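Local coordinates for general Secretion Pathway Protein (Vibrio vulnificus, PDB 4G54) that serves the type II secretion system as a periplasmic part of the EpsAB fusion protein and probably binds peptidoglycan, at residues W18-T29 with L83-V93; L34-Y43 with T50-F60. One frame throughout, in Å; residues are numbered along the deposited sequence.

Contact 1 of 2, residues W18-T29 with L83-V93; sequences WLGESAVARMTT and LQHEGQRAYVV
The beta hairpin formed by strands 79-85 and 88-97 of the antiparallel sheet, closed by a type I' turn from His-85 to Gln-88, is covered on one face by the segment that leads into helix 30-40, with Trp-18 packed against His-85 and Ala-90. The indole is sandwiched. His-85 CB sits over one face of its six-membered ring, 3.7 Å from the centroid and 23° off the ring normal, a CH-pi contact, while Ala-25 CB covers the opposite face. At the ring's edge Trp-18 CH2 lies 3.7 Å from Leu-83 O. The imidazole continues the contact along the backbone: with CG anti to the backbone N (chi1 179°), His-85 turns one ring face to the peptide joining Trp-18 and Leu-19, the amide N of Leu-19 standing 3.6 Å from His-85 NE2. Further along, Ala-25 CB comes to 3.5 Å from Ala-90 CB, and the side chains of Val-24 and Leu-83 cross at about a right angle, Val-24 CG1 3.9 Å from Leu-83 CD1. The direct polar link is one hydrogen bond, Tyr-91 N to Met-27 O at 2.9 Å, bent to 140° at the hydrogen. Water does the rest. One molecule donates to Val-24 O and Tyr-91 O and accepts from Met-27 N; a second donates to Thr-28 O, 2.6 Å away, and to Arg-89 O. The Tyr-91 ring meets Thr-28 O at its edge, in the ring plane, and Tyr-91 CD1 lies 3.3 Å from Thr-29 C; its hydroxyl is gripped side-on by NE and NH2 of Arg-89, which also forms a salt bridge with Glu-125. The incoming segment is thus held chiefly by one face and the edge of an indole, one backbone hydrogen bond and two waters linking backbone groups of both segments.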
loop_
_atom_site.group_PDB
_atom_site.type_symbol
_atom_site.label_atom_id
_atom_site.label_comp_id
_atom_site.label_asym_id
_atom_site.label_seq_id
_atom_site.Cartn_x
_atom_site.Cartn_y
_atom_site.Cartn_z
ATOM N N TRP A 18 -20.787 19.303 -5.995
ATOM C CA TRP A 18 -20.161 17.947 -5.698
ATOM C C TRP A 18 -21.142 17.115 -4.856
ATOM O O TRP A 18 -20.794 16.545 -3.803
ATOM C CB TRP A 18 -18.783 18.103 -5.009
ATOM C CG TRP A 18 -17.697 18.172 -6.033
ATOM C CD1 TRP A 18 -17.162 19.311 -6.597
ATOM C CD2 TRP A 18 -17.072 17.071 -6.688
ATOM N NE1 TRP A 18 -16.221 18.974 -7.544
ATOM C CE2 TRP A 18 -16.149 17.607 -7.624
ATOM C CE3 TRP A 18 -17.166 15.676 -6.551
ATOM C CZ2 TRP A 18 -15.349 16.803 -8.425
ATOM C CZ3 TRP A 18 -16.359 14.875 -7.354
ATOM C CH2 TRP A 18 -15.450 15.442 -8.264
ATOM N N LEU A 19 -22.385 17.077 -5.353
ATOM C CA LEU A 19 -23.562 16.832 -4.513
ATOM C C LEU A 19 -23.485 17.845 -3.365
ATOM O O LEU A 19 -23.384 19.059 -3.648
ATOM C CB LEU A 19 -23.688 15.374 -4.066
ATOM C CG LEU A 19 -24.537 14.513 -4.992
ATOM C CD1 LEU A 19 -23.691 13.548 -5.837
ATOM C CD2 LEU A 19 -25.594 13.735 -4.158
ATOM N N GLY A 20 -23.512 17.397 -2.103
ATOM C CA GLY A 20 -23.344 18.342 -0.973
ATOM C C GLY A 20 -21.929 18.509 -0.408
ATOM O O GLY A 20 -21.694 19.365 0.444
ATOM N N GLU A 21 -20.964 17.708 -0.861
ATOM C CA GLU A 21 -19.656 17.737 -0.189
ATOM C C GLU A 21 -18.459 18.237 -1.038
ATOM O O GLU A 21 -17.570 17.459 -1.439
ATOM C CB GLU A 21 -19.360 16.399 0.535
ATOM C CG GLU A 21 -20.419 15.950 1.602
ATOM C CD GLU A 21 -21.492 15.070 0.995
ATOM O OE1 GLU A 21 -21.232 14.557 -0.109
ATOM O OE2 GLU A 21 -22.582 14.883 1.597
ATOM N N SER A 22 -18.422 19.551 -1.277
ATOM C CA SER A 22 -17.283 20.143 -2.003
ATOM C C SER A 22 -15.903 19.984 -1.256
ATOM O O SER A 22 -14.861 19.987 -1.895
ATOM C CB SER A 22 -17.577 21.594 -2.466
ATOM O OG SER A 22 -17.437 22.548 -1.418
ATOM N N ALA A 23 -15.915 19.854 0.077
ATOM C CA ALA A 23 -14.666 19.638 0.849
ATOM C C ALA A 23 -13.934 18.369 0.399
ATOM O O ALA A 23 -12.693 18.333 0.500
ATOM C CB ALA A 23 -14.949 19.525 2.312
ATOM N N VAL A 24 -14.675 17.342 -0.043
ATOM C CA VAL A 24 -14.011 16.071 -0.395
ATOM C C VAL A 24 -13.188 16.197 -1.605
ATOM O O VAL A 24 -12.281 15.360 -1.817
ATOM C CB VAL A 24 -14.952 14.910 -0.798
ATOM C CG1 VAL A 24 -14.599 13.633 -0.018
ATOM C CG2 VAL A 24 -16.378 15.270 -0.836
ATOM N N ALA A 25 -13.546 17.164 -2.452
ATOM C CA ALA A 25 -12.972 17.358 -3.783
ATOM C C ALA A 25 -11.881 18.413 -3.833
ATOM O O ALA A 25 -11.686 19.061 -4.867
ATOM C CB ALA A 25 -14.077 17.751 -4.762
ATOM N N ARG A 26 -11.180 18.624 -2.720
ATOM C CA ARG A 26 -10.086 19.561 -2.700
ATOM C C ARG A 26 -8.898 19.316 -3.699
ATOM O O ARG A 26 -8.388 20.269 -4.301
ATOM C CB ARG A 26 -9.534 19.597 -1.275
ATOM C CG ARG A 26 -8.389 20.501 -1.196
ATOM C CD ARG A 26 -7.966 20.820 0.223
ATOM N NE ARG A 26 -6.700 21.541 0.170
ATOM C CZ ARG A 26 -5.509 20.978 -0.094
ATOM N NH1 ARG A 26 -5.387 19.663 -0.288
ATOM N NH2 ARG A 26 -4.425 21.753 -0.140
ATOM N N MET A 27 -8.411 18.070 -3.763
ATOM C CA MET A 27 -7.236 17.738 -4.556
ATOM C C MET A 27 -7.732 17.405 -5.931
ATOM O O MET A 27 -8.575 16.491 -6.140
ATOM C CB MET A 27 -6.503 16.510 -3.973
ATOM C CG MET A 27 -5.908 16.872 -2.619
ATOM S SD MET A 27 -4.812 15.669 -1.859
ATOM C CE MET A 27 -5.945 14.276 -1.562
ATOM N N THR A 28 -7.227 18.125 -6.908
ATOM C CA THR A 28 -7.825 18.055 -8.234
ATOM C C THR A 28 -7.013 17.309 -9.284
ATOM O O THR A 28 -7.478 17.135 -10.409
ATOM C CB THR A 28 -8.113 19.499 -8.758
ATOM O OG1 THR A 28 -6.860 20.178 -8.821
ATOM C CG2 THR A 28 -8.995 20.223 -7.778
ATOM N N THR A 29 -5.829 16.821 -8.915
ATOM C CA THR A 29 -5.045 15.999 -9.814
ATOM C C THR A 29 -4.567 14.801 -9.081
ATOM O O THR A 29 -4.424 14.829 -7.828
ATOM C CB THR A 29 -3.788 16.698 -10.365
ATOM O OG1 THR A 29 -2.846 16.914 -9.308
ATOM C CG2 THR A 29 -4.125 18.042 -10.981
ATOM N N LEU A 83 -12.756 10.536 -7.423
ATOM C CA LEU A 83 -14.193 10.912 -7.325
ATOM C C LEU A 83 -14.601 11.590 -8.647
ATOM O O LEU A 83 -13.789 12.290 -9.273
ATOM C CB LEU A 83 -14.407 11.818 -6.131
ATOM C CG LEU A 83 -13.961 11.247 -4.756
ATOM C CD1 LEU A 83 -14.420 12.207 -3.627
ATOM C CD2 LEU A 83 -14.519 9.852 -4.556
ATOM N N GLN A 84 -15.826 11.332 -9.111
ATOM C CA GLN A 84 -16.253 11.895 -10.401
ATOM C C GLN A 84 -17.632 12.501 -10.127
ATOM O O GLN A 84 -18.438 11.905 -9.410
ATOM C CB GLN A 84 -16.240 10.851 -11.585
ATOM C CG GLN A 84 -15.328 9.550 -11.353
ATOM C CD GLN A 84 -14.663 8.828 -12.594
ATOM O OE1 GLN A 84 -14.808 9.270 -13.759
ATOM N NE2 GLN A 84 -13.898 7.696 -12.308
ATOM N N HIS A 85 -17.847 13.734 -10.601
ATOM C CA HIS A 85 -19.165 14.387 -10.490
ATOM C C HIS A 85 -19.349 15.335 -11.653
ATOM O O HIS A 85 -18.632 16.345 -11.796
ATOM C CB HIS A 85 -19.382 15.110 -9.160
ATOM C CG HIS A 85 -20.713 15.790 -9.059
ATOM N ND1 HIS A 85 -21.903 15.086 -9.003
ATOM C CD2 HIS A 85 -21.042 17.106 -9.023
ATOM C CE1 HIS A 85 -22.909 15.945 -8.937
ATOM N NE2 HIS A 85 -22.413 17.175 -8.936
ATOM N N GLU A 86 -20.364 14.982 -12.459
ATOM C CA GLU A 86 -20.700 15.665 -13.691
ATOM C C GLU A 86 -19.506 16.260 -14.480
ATOM O O GLU A 86 -19.397 17.488 -14.663
ATOM C CB GLU A 86 -21.877 16.631 -13.448
ATOM C CG GLU A 86 -21.666 17.766 -12.451
ATOM C CD GLU A 86 -22.877 18.691 -12.381
ATOM O OE1 GLU A 86 -22.855 19.741 -13.079
ATOM O OE2 GLU A 86 -23.870 18.348 -11.667
ATOM N N GLY A 87 -18.622 15.366 -14.947
ATOM C CA GLY A 87 -17.499 15.751 -15.808
ATOM C C GLY A 87 -16.298 16.298 -15.066
ATOM O O GLY A 87 -15.279 16.647 -15.686
ATOM N N GLN A 88 -16.392 16.388 -13.747
ATOM C CA GLN A 88 -15.224 16.797 -12.947
ATOM C C GLN A 88 -14.598 15.595 -12.237
ATOM O O GLN A 88 -15.325 14.634 -11.916
ATOM C CB GLN A 88 -15.632 17.828 -11.907
ATOM C CG GLN A 88 -16.365 18.986 -12.515
ATOM C CD GLN A 88 -15.760 20.269 -12.058
ATOM O OE1 GLN A 88 -14.854 20.802 -12.706
ATOM N NE2 GLN A 88 -16.209 20.753 -10.900
ATOM N N ARG A 89 -13.270 15.642 -12.045
ATOM C CA ARG A 89 -12.594 14.626 -11.183
ATOM C C ARG A 89 -11.940 15.290 -9.973
ATOM O O ARG A 89 -11.505 16.462 -10.022
ATOM C CB ARG A 89 -11.543 13.760 -11.938
ATOM C CG ARG A 89 -12.192 12.826 -12.984
ATOM C CD ARG A 89 -11.273 12.536 -14.151
ATOM N NE ARG A 89 -10.131 11.752 -13.706
ATOM C CZ ARG A 89 -10.057 10.413 -13.685
ATOM N NH1 ARG A 89 -11.081 9.665 -14.120
ATOM N NH2 ARG A 89 -8.924 9.827 -13.225
ATOM N N ALA A 90 -11.859 14.532 -8.901
ATOM C CA ALA A 90 -11.152 14.924 -7.694
ATOM C C ALA A 90 -10.653 13.671 -7.043
ATOM O O ALA A 90 -10.987 12.528 -7.476
ATOM C CB ALA A 90 -12.042 15.677 -6.718
ATOM N N TYR A 91 -9.748 13.830 -6.089
ATOM C CA TYR A 91 -8.979 12.661 -5.597
ATOM C C TYR A 91 -8.935 12.803 -4.070
ATOM O O TYR A 91 -8.682 13.866 -3.575
ATOM C CB TYR A 91 -7.523 12.710 -6.154
ATOM C CG TYR A 91 -7.523 12.535 -7.650
ATOM C CD1 TYR A 91 -7.655 13.645 -8.516
ATOM C CD2 TYR A 91 -7.460 11.235 -8.199
ATOM C CE1 TYR A 91 -7.724 13.456 -9.877
ATOM C CE2 TYR A 91 -7.499 11.020 -9.605
ATOM C CZ TYR A 91 -7.621 12.155 -10.441
ATOM O OH TYR A 91 -7.670 12.042 -11.798
ATOM N N VAL A 92 -9.191 11.708 -3.349
ATOM C CA VAL A 92 -9.191 11.765 -1.882
ATOM C C VAL A 92 -8.536 10.476 -1.347
ATOM O O VAL A 92 -8.584 9.439 -1.996
ATOM C CB VAL A 92 -10.653 11.947 -1.346
ATOM C CG1 VAL A 92 -11.536 10.687 -1.582
ATOM C CG2 VAL A 92 -10.631 12.329 0.063
ATOM N N VAL A 93 -7.798 10.591 -0.250
ATOM C CA VAL A 93 -7.182 9.419 0.345
ATOM C C VAL A 93 -8.168 8.660 1.168
ATOM O O VAL A 93 -8.836 9.229 2.046
ATOM C CB VAL A 93 -5.912 9.783 1.162
ATOM C CG1 VAL A 93 -5.435 8.579 1.987
ATOM C CG2 VAL A 93 -4.815 10.285 0.184
HETATM O O HOH W 1 -9.610 16.014 -2.029
HETATM O O HOH W 2 -9.492 17.217 -12.054
#

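Contact 2 of 2, residues L34-Y43 with T50-F60; sequences LEELYKLWGY and TMCEQPSTSIF
An aromatic cluster joins the end of helix 30-40 to the start of strand 60-66 in the peptidase C39-like domain of GspA type: Phe-60 inserts among Tyr-38, Trp-41 and Tyr-43. The helix ends in a Schellman motif at Gly-42, which turns the chain so that Tyr-43 also reaches Phe-60. Against Trp-41 the pair is T-shaped, planes 79° apart, the edge of Phe-60 directed at the indole face with Phe-60 CE2 3.8 Å from Trp-41 CG. Tyr-38, whose CG lies anti to its carbonyl carbon, thereby brings its ring over a face of Phe-60 instead, Tyr-38 CE2 3.8 Å from Phe-60 CG, with the planes inclined at 59°. Tyr-43 meets the Phe-60 ring obliquely, Tyr-43 CE2 3.7 Å from Phe-60 CE1. Pro-131 of strand 125-131 touches both Trp-41 and Phe-60.

One helical turn or more earlier, methyl groups pack against helix backbone and side chains. Thr-50 directs CG2 at the helix, 3.7 Å from Glu-35 N, and Leu-34 CD1 lies 3.9 Å from Cys-52 CB. Cys-52 is disulfide-bonded to Cys-62, which ties this loop to strand 60-66 beside the leucine. The polar end of the cluster is bridged by water: one molecule lies 2.8 Å from Tyr-38 OH and 2.7 Å from Ser-58 OG, and that same OG accepts a hydrogen bond from Phe-60 N in an ST turn, straight to 162°.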
loop_
_atom_site.group_PDB
_atom_site.type_symbol
_atom_site.label_atom_id
_atom_site.label_comp_id
_atom_site.label_asym_id
_atom_site.label_seq_id
_atom_site.Cartn_x
_atom_site.Cartn_y
_atom_site.Cartn_z
ATOM N N LEU A 34 -1.510 11.725 -4.903
ATOM C CA LEU A 34 -0.420 10.742 -4.599
ATOM C C LEU A 34 0.649 11.383 -3.724
ATOM O O LEU A 34 1.200 10.695 -2.836
ATOM C CB LEU A 34 0.247 10.212 -5.849
ATOM C CG LEU A 34 -0.632 9.289 -6.643
ATOM C CD1 LEU A 34 0.115 9.032 -7.932
ATOM C CD2 LEU A 34 -0.883 7.927 -5.874
ATOM N N GLU A 35 0.867 12.699 -3.885
ATOM C CA GLU A 35 1.787 13.373 -2.952
ATOM C C GLU A 35 1.254 13.187 -1.517
ATOM O O GLU A 35 2.036 12.902 -0.582
ATOM C CB GLU A 35 1.993 14.875 -3.330
ATOM C CG GLU A 35 3.036 15.498 -2.488
ATOM C CD GLU A 35 3.188 16.982 -2.784
ATOM O OE1 GLU A 35 2.347 17.538 -3.522
ATOM O OE2 GLU A 35 4.144 17.569 -2.239
ATOM N N GLU A 36 -0.045 13.330 -1.286
ATOM C CA GLU A 36 -0.607 13.136 0.033
ATOM C C GLU A 36 -0.484 11.659 0.487
ATOM O O GLU A 36 -0.215 11.380 1.664
ATOM C CB GLU A 36 -2.095 13.595 0.009
ATOM C CG GLU A 36 -2.702 13.842 1.447
ATOM C CD GLU A 36 -2.105 15.039 2.153
ATOM O OE1 GLU A 36 -1.354 15.863 1.510
ATOM O OE2 GLU A 36 -2.463 15.175 3.355
ATOM N N LEU A 37 -0.800 10.747 -0.437
ATOM C CA LEU A 37 -0.741 9.319 -0.046
ATOM C C LEU A 37 0.665 8.916 0.347
ATOM O O LEU A 37 0.856 8.192 1.331
ATOM C CB LEU A 37 -1.313 8.496 -1.222
ATOM C CG LEU A 37 -1.427 6.999 -0.958
ATOM C CD1 LEU A 37 -2.332 6.822 0.210
ATOM C CD2 LEU A 37 -2.038 6.320 -2.226
ATOM N N TYR A 38 1.680 9.455 -0.338
ATOM C CA TYR A 38 3.050 9.136 0.089
ATOM C C TYR A 38 3.345 9.698 1.493
ATOM O O TYR A 38 4.107 9.079 2.255
ATOM C CB TYR A 38 4.074 9.751 -0.841
ATOM C CG TYR A 38 4.448 8.885 -2.040
ATOM C CD1 TYR A 38 3.979 9.173 -3.301
ATOM C CD2 TYR A 38 5.280 7.733 -1.892
ATOM C CE1 TYR A 38 4.437 8.356 -4.456
ATOM C CE2 TYR A 38 5.629 6.941 -2.928
ATOM C CZ TYR A 38 5.256 7.269 -4.204
ATOM O OH TYR A 38 5.645 6.468 -5.249
ATOM N N LYS A 39 2.754 10.815 1.863
ATOM C CA LYS A 39 3.052 11.326 3.208
ATOM C C LYS A 39 2.570 10.317 4.299
ATOM O O LYS A 39 3.156 10.221 5.385
ATOM C CB LYS A 39 2.316 12.615 3.446
ATOM C CG LYS A 39 2.715 13.740 2.578
ATOM C CD LYS A 39 1.994 15.070 3.064
ATOM C CE LYS A 39 1.982 16.049 1.930
ATOM N NZ LYS A 39 1.192 17.267 2.289
ATOM N N LEU A 40 1.450 9.604 4.051
ATOM C CA LEU A 40 0.949 8.605 4.989
ATOM C C LEU A 40 1.932 7.497 5.191
ATOM O O LEU A 40 1.970 6.906 6.272
ATOM C CB LEU A 40 -0.366 7.968 4.468
ATOM C CG LEU A 40 -1.655 8.510 4.974
ATOM C CD1 LEU A 40 -1.771 9.783 4.340
ATOM C CD2 LEU A 40 -2.848 7.606 4.592
ATOM N N TRP A 41 2.752 7.212 4.176
ATOM C CA TRP A 41 3.805 6.231 4.324
ATOM C C TRP A 41 5.084 6.834 4.934
ATOM O O TRP A 41 6.108 6.133 5.161
ATOM C CB TRP A 41 4.099 5.597 2.950
ATOM C CG TRP A 41 2.985 4.731 2.443
ATOM C CD1 TRP A 41 2.005 5.087 1.642
ATOM C CD2 TRP A 41 2.823 3.335 2.713
ATOM N NE1 TRP A 41 1.169 4.017 1.350
ATOM C CE2 TRP A 41 1.672 2.904 2.004
ATOM C CE3 TRP A 41 3.560 2.416 3.470
ATOM C CZ2 TRP A 41 1.218 1.522 2.030
ATOM C CZ3 TRP A 41 3.122 1.074 3.504
ATOM C CH2 TRP A 41 1.962 0.677 2.824
ATOM N N GLY A 42 5.059 8.135 5.246
ATOM C CA GLY A 42 6.242 8.796 5.826
ATOM C C GLY A 42 7.216 9.430 4.842
ATOM O O GLY A 42 8.360 9.811 5.280
ATOM N N TYR A 43 6.839 9.520 3.555
ATOM C CA TYR A 43 7.763 9.934 2.538
ATOM C C TYR A 43 7.392 11.234 1.858
ATOM O O TYR A 43 6.219 11.519 1.618
ATOM C CB TYR A 43 7.918 8.880 1.460
ATOM C CG TYR A 43 8.579 7.654 2.036
ATOM C CD1 TYR A 43 9.935 7.684 2.419
ATOM C CD2 TYR A 43 7.879 6.449 2.227
ATOM C CE1 TYR A 43 10.572 6.546 2.955
ATOM C CE2 TYR A 43 8.522 5.313 2.749
ATOM C CZ TYR A 43 9.878 5.400 3.110
ATOM O OH TYR A 43 10.577 4.373 3.705
ATOM N N THR A 50 5.149 11.132 -8.432
ATOM C CA THR A 50 3.704 11.176 -8.485
ATOM C C THR A 50 3.076 11.115 -9.874
ATOM O O THR A 50 1.860 11.331 -10.020
ATOM C CB THR A 50 3.220 12.469 -7.740
ATOM O OG1 THR A 50 3.826 13.611 -8.367
ATOM C CG2 THR A 50 3.583 12.415 -6.316
ATOM N N MET A 51 3.924 10.850 -10.857
ATOM C CA MET A 51 3.418 10.538 -12.225
ATOM C C MET A 51 2.696 9.159 -12.329
ATOM O O MET A 51 1.919 8.963 -13.271
ATOM C CB MET A 51 4.526 10.612 -13.257
ATOM C CG MET A 51 5.092 12.012 -13.504
ATOM S SD MET A 51 6.578 11.871 -14.509
ATOM C CE MET A 51 5.935 11.902 -16.215
ATOM N N CYS A 52 2.983 8.238 -11.400
ATOM C CA CYS A 52 2.413 6.876 -11.439
ATOM C C CYS A 52 2.602 6.224 -12.806
ATOM O O CYS A 52 1.673 5.684 -13.387
ATOM C CB CYS A 52 0.908 6.964 -11.101
ATOM S SG CYS A 52 0.266 5.349 -10.480
ATOM N N GLU A 53 3.845 6.263 -13.290
ATOM C CA GLU A 53 4.149 5.648 -14.578
ATOM C C GLU A 53 5.218 4.631 -14.299
ATOM O O GLU A 53 5.882 4.645 -13.252
ATOM C CB GLU A 53 4.637 6.704 -15.572
ATOM C CG GLU A 53 3.434 7.525 -16.127
ATOM C CD GLU A 53 3.822 8.743 -16.984
ATOM O OE1 GLU A 53 4.925 8.716 -17.576
ATOM O OE2 GLU A 53 3.024 9.731 -17.088
ATOM N N GLN A 54 5.329 3.646 -15.202
ATOM C CA GLN A 54 6.354 2.632 -15.041
ATOM C C GLN A 54 7.476 2.950 -15.999
ATOM O O GLN A 54 7.186 3.470 -17.108
ATOM C CB GLN A 54 5.867 1.261 -15.492
ATOM C CG GLN A 54 4.652 0.766 -14.731
ATOM C CD GLN A 54 4.812 0.734 -13.224
ATOM O OE1 GLN A 54 5.663 0.032 -12.679
ATOM N NE2 GLN A 54 3.881 1.397 -12.547
ATOM N N PRO A 55 8.707 2.636 -15.644
ATOM C CA PRO A 55 9.148 1.952 -14.423
ATOM C C PRO A 55 9.125 2.813 -13.158
ATOM O O PRO A 55 9.172 4.060 -13.245
ATOM C CB PRO A 55 10.616 1.547 -14.724
ATOM C CG PRO A 55 11.027 2.467 -15.782
ATOM C CD PRO A 55 9.807 2.755 -16.627
ATOM N N SER A 56 9.061 2.114 -12.028
ATOM C CA SER A 56 9.169 2.752 -10.718
ATOM C C SER A 56 10.490 3.505 -10.612
ATOM O O SER A 56 11.494 3.123 -11.128
ATOM C CB SER A 56 9.150 1.653 -9.629
ATOM O OG SER A 56 8.048 0.746 -9.804
ATOM N N THR A 57 10.431 4.563 -9.815
ATOM C CA THR A 57 11.544 5.406 -9.520
ATOM C C THR A 57 12.035 5.197 -8.078
ATOM O O THR A 57 13.091 5.779 -7.666
ATOM C CB THR A 57 11.083 6.945 -9.650
ATOM O OG1 THR A 57 9.732 7.125 -9.109
ATOM C CG2 THR A 57 11.074 7.226 -11.185
ATOM N N SER A 58 11.311 4.364 -7.315
ATOM C CA SER A 58 11.719 4.037 -5.925
ATOM C C SER A 58 11.231 2.587 -5.708
ATOM O O SER A 58 10.729 1.969 -6.689
ATOM C CB SER A 58 11.007 4.963 -4.914
ATOM O OG SER A 58 9.624 4.600 -4.758
ATOM N N ILE A 59 11.347 2.063 -4.482
ATOM C CA ILE A 59 10.845 0.692 -4.242
ATOM C C ILE A 59 9.311 0.637 -4.267
ATOM O O ILE A 59 8.755 -0.432 -4.324
ATOM C CB ILE A 59 11.360 0.076 -2.956
ATOM C CG1 ILE A 59 10.895 0.934 -1.761
ATOM C CG2 ILE A 59 12.940 0.069 -3.098
ATOM C CD1 ILE A 59 10.784 0.179 -0.403
ATOM N N PHE A 60 8.629 1.785 -4.317
ATOM C CA PHE A 60 7.179 1.757 -4.337
ATOM C C PHE A 60 6.639 1.386 -5.685
ATOM O O PHE A 60 7.193 1.798 -6.767
ATOM C CB PHE A 60 6.550 3.089 -3.868
ATOM C CG PHE A 60 6.380 3.229 -2.391
ATOM C CD1 PHE A 60 7.480 3.402 -1.600
ATOM C CD2 PHE A 60 5.098 3.156 -1.790
ATOM C CE1 PHE A 60 7.367 3.499 -0.221
ATOM C CE2 PHE A 60 4.961 3.303 -0.435
ATOM C CZ PHE A 60 6.053 3.418 0.382
HETATM O O HOH W 3 8.197 6.290 -6.299
#

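Overall arrangement
Both contacts attach to helix 30-40, contact 1 at the loop before it and contact 2 from its middle to its C-terminal end, and their centres lie about 21 Å apart. In sequence, contact 2 is nested inside the loop that contact 1 closes. The two meet where strand 88-97 passes the helix: Val-93 CG1 packs 3.8 Å from Leu-40 CD2, and Met-27 SD lies 3.9 Å from Glu-36 CB. Contact 1 is peripheral and partly buried, its centre about 22 Å from that of the chain, whereas contact 2 is buried, about 10 Å from it. Together they tie the loop before the helix to the hairpin and the later part of the helix to the loop leading into strand 60-66.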